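Long-range contact in probable tRNA pseudouridine synthase D (Methanosarcina mazei, PDB 1Z2Z), which probably converts uridine 13 of transfer RNAs to pseudouridine: residues N133-V139 with A410-L416. Sequence-based numbering, arbitrary orientation.
Sequences NDFRITV and AVLEFML
Phe135 packs against Phe414 where strand 130-142 runs antiparallel to strand 408-417 in the mixed sheet of this TruD-family pseudouridine synthase, a pairing that illustrates how two strands far apart in sequence combine a backbone ladder with fitted side chains. Reciprocal backbone hydrogen bonds link Val139 with Ala410 and Asn133 with Leu416, and between them Phe135 N reaches Phe414 O at 2.7 Å. The N-to-C directions of the short segments 133-139 and 410-412 differ by 161°, nearly antiparallel, and the second strand is interrupted around Glu413 and Phe414.

The apolar face is filled by alternating bumps. The CB bump of Phe135 sits over the centre of the Phe414 ring, a CH-pi contact 4.2 Å from the centroid, while the two ring planes are inclined by 35°. At its edge the Phe135 ring meets Leu416 CB, and Ile137, two residues on from Phe135, brings CD1 obliquely to Phe414 CZ. Helix 423-430 packs on this face through Leu426 and Val425, and the Phe135 side chain lies about 6 Å from that of Asp86, the predicted nucleophile.

On the reverse face Arg136 leaves the strand with CG anti to the backbone N (chi1 170°), then bends at chi2. Its salt bridge closes through a weak hydrogen bond from Arg136 NH2 to Glu413 OE2, 2.6 Å long, and Val411 CG1 lies over one face of the guanidinium, offset toward its rim. A leucine here would probably leave the Glu413 carboxylate without its cationic mate and Val411 CG1 without the group it packs against. Val411 CG1 comes within 3.4 Å of Arg136 NE.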
loop_
_atom_site.group_PDB
_atom_site.type_symbol
_atom_site.label_atom_id
_atom_site.label_comp_id
_atom_site.label_asym_id
_atom_site.label_seq_id
_atom_site.Cartn_x
_atom_site.Cartn_y
_atom_site.Cartn_z
ATOM N N ASN A 133 -1.220 -12.445 -6.063
ATOM C CA ASN A 133 -2.028 -11.942 -7.170
ATOM C C ASN A 133 -1.188 -11.799 -8.451
ATOM O O ASN A 133 -0.189 -11.079 -8.475
ATOM C CB ASN A 133 -2.627 -10.571 -6.797
ATOM C CG ASN A 133 -3.909 -10.671 -5.961
ATOM O OD1 ASN A 133 -4.182 -9.808 -5.135
ATOM N ND2 ASN A 133 -4.707 -11.701 -6.200
ATOM N N ASP A 134 -1.580 -12.508 -9.507
ATOM C CA ASP A 134 -0.903 -12.418 -10.802
ATOM C C ASP A 134 -1.386 -11.148 -11.466
ATOM O O ASP A 134 -2.586 -10.861 -11.464
ATOM C CB ASP A 134 -1.275 -13.593 -11.687
ATOM C CG ASP A 134 -0.384 -14.763 -11.472
ATOM O OD1 ASP A 134 -0.737 -15.884 -11.910
ATOM O OD2 ASP A 134 0.689 -14.552 -10.866
ATOM N N PHE A 135 -0.455 -10.392 -12.034
ATOM C CA PHE A 135 -0.798 -9.150 -12.703
ATOM C C PHE A 135 -0.441 -9.208 -14.173
ATOM O O PHE A 135 0.435 -9.970 -14.593
ATOM C CB PHE A 135 -0.092 -7.952 -12.070
ATOM C CG PHE A 135 -0.613 -7.587 -10.709
ATOM C CD1 PHE A 135 0.009 -8.072 -9.554
ATOM C CD2 PHE A 135 -1.713 -6.750 -10.577
ATOM C CE1 PHE A 135 -0.454 -7.730 -8.281
ATOM C CE2 PHE A 135 -2.192 -6.393 -9.322
ATOM C CZ PHE A 135 -1.557 -6.887 -8.164
ATOM N N ARG A 136 -1.140 -8.386 -14.944
ATOM C CA ARG A 136 -0.971 -8.263 -16.387
ATOM C C ARG A 136 -1.399 -6.832 -16.681
ATOM O O ARG A 136 -2.529 -6.604 -17.100
ATOM C CB ARG A 136 -1.908 -9.238 -17.094
ATOM C CG ARG A 136 -2.011 -9.056 -18.591
ATOM C CD ARG A 136 -1.097 -10.018 -19.306
ATOM N NE ARG A 136 -1.034 -9.755 -20.740
ATOM C CZ ARG A 136 -0.321 -10.480 -21.598
ATOM N NH1 ARG A 136 -0.317 -10.168 -22.887
ATOM N NH2 ARG A 136 0.381 -11.524 -21.171
ATOM N N ILE A 137 -0.511 -5.873 -16.434
ATOM C CA ILE A 137 -0.829 -4.468 -16.659
ATOM C C ILE A 137 -0.353 -4.019 -18.030
ATOM O O ILE A 137 0.579 -4.590 -18.584
ATOM C CB ILE A 137 -0.193 -3.582 -15.567
ATOM C CG1 ILE A 137 -0.632 -4.095 -14.195
ATOM C CG2 ILE A 137 -0.619 -2.125 -15.736
ATOM C CD1 ILE A 137 0.015 -3.371 -13.039
ATOM N N THR A 138 -1.007 -3.002 -18.578
ATOM C CA THR A 138 -0.663 -2.481 -19.896
ATOM C C THR A 138 -0.556 -0.965 -19.856
ATOM O O THR A 138 -1.531 -0.286 -19.546
ATOM C CB THR A 138 -1.737 -2.842 -20.924
ATOM O OG1 THR A 138 -1.767 -4.263 -21.102
ATOM C CG2 THR A 138 -1.454 -2.154 -22.261
ATOM N N VAL A 139 0.624 -0.444 -20.177
ATOM C CA VAL A 139 0.842 0.994 -20.193
ATOM C C VAL A 139 0.663 1.375 -21.665
ATOM O O VAL A 139 1.158 0.671 -22.550
ATOM C CB VAL A 139 2.291 1.355 -19.697
ATOM C CG1 VAL A 139 2.397 2.839 -19.388
ATOM C CG2 VAL A 139 2.651 0.545 -18.454
ATOM N N ALA A 410 3.177 -1.044 -23.262
ATOM C CA ALA A 410 4.008 -2.007 -22.541
ATOM C C ALA A 410 3.126 -2.952 -21.735
ATOM O O ALA A 410 2.215 -2.510 -21.046
ATOM C CB ALA A 410 4.967 -1.269 -21.621
ATOM N N VAL A 411 3.392 -4.249 -21.825
ATOM C CA VAL A 411 2.605 -5.234 -21.094
ATOM C C VAL A 411 3.396 -5.823 -19.928
ATOM O O VAL A 411 4.076 -6.832 -20.092
ATOM C CB VAL A 411 2.170 -6.406 -22.007
ATOM C CG1 VAL A 411 1.330 -7.397 -21.222
ATOM C CG2 VAL A 411 1.387 -5.882 -23.191
ATOM N N LEU A 412 3.298 -5.205 -18.754
ATOM C CA LEU A 412 4.006 -5.681 -17.567
ATOM C C LEU A 412 3.237 -6.760 -16.816
ATOM O O LEU A 412 2.197 -6.474 -16.233
ATOM C CB LEU A 412 4.261 -4.517 -16.614
ATOM C CG LEU A 412 5.452 -3.619 -16.949
ATOM C CD1 LEU A 412 5.389 -2.334 -16.128
ATOM C CD2 LEU A 412 6.745 -4.390 -16.678
ATOM N N GLU A 413 3.737 -7.991 -16.800
ATOM C CA GLU A 413 3.040 -9.058 -16.082
ATOM C C GLU A 413 3.916 -9.716 -15.034
ATOM O O GLU A 413 4.933 -10.319 -15.358
ATOM C CB GLU A 413 2.543 -10.113 -17.058
ATOM C CG GLU A 413 3.599 -10.576 -18.011
ATOM C CD GLU A 413 3.015 -11.393 -19.128
ATOM O OE1 GLU A 413 3.747 -11.667 -20.111
ATOM O OE2 GLU A 413 1.823 -11.763 -19.018
ATOM N N PHE A 414 3.516 -9.613 -13.775
ATOM C CA PHE A 414 4.294 -10.199 -12.695
ATOM C C PHE A 414 3.360 -10.702 -11.600
ATOM O O PHE A 414 2.168 -10.905 -11.841
ATOM C CB PHE A 414 5.233 -9.136 -12.147
ATOM C CG PHE A 414 4.540 -7.852 -11.785
ATOM C CD1 PHE A 414 3.984 -7.673 -10.527
ATOM C CD2 PHE A 414 4.449 -6.816 -12.692
ATOM C CE1 PHE A 414 3.332 -6.473 -10.188
ATOM C CE2 PHE A 414 3.800 -5.619 -12.357
ATOM C CZ PHE A 414 3.253 -5.454 -11.108
HETATM N N MSE A 415 3.895 -10.932 -10.406
HETATM C CA MSE A 415 3.048 -11.368 -9.306
HETATM C C MSE A 415 3.571 -10.919 -7.968
HETATM O O MSE A 415 4.776 -10.859 -7.750
HETATM C CB MSE A 415 2.875 -12.867 -9.303
HETATM C CG MSE A 415 4.104 -13.623 -9.029
HETATM SE SE MSE A 415 3.486 -15.311 -8.439
HETATM C CE MSE A 415 3.527 -14.864 -6.523
ATOM N N LEU A 416 2.644 -10.592 -7.082
ATOM C CA LEU A 416 2.971 -10.111 -5.754
ATOM C C LEU A 416 2.227 -10.915 -4.666
ATOM O O LEU A 416 1.211 -11.537 -4.939
ATOM C CB LEU A 416 2.617 -8.624 -5.683
ATOM C CG LEU A 416 3.704 -7.594 -6.015
ATOM C CD1 LEU A 416 4.660 -8.110 -7.055
ATOM C CD2 LEU A 416 3.039 -6.314 -6.464
#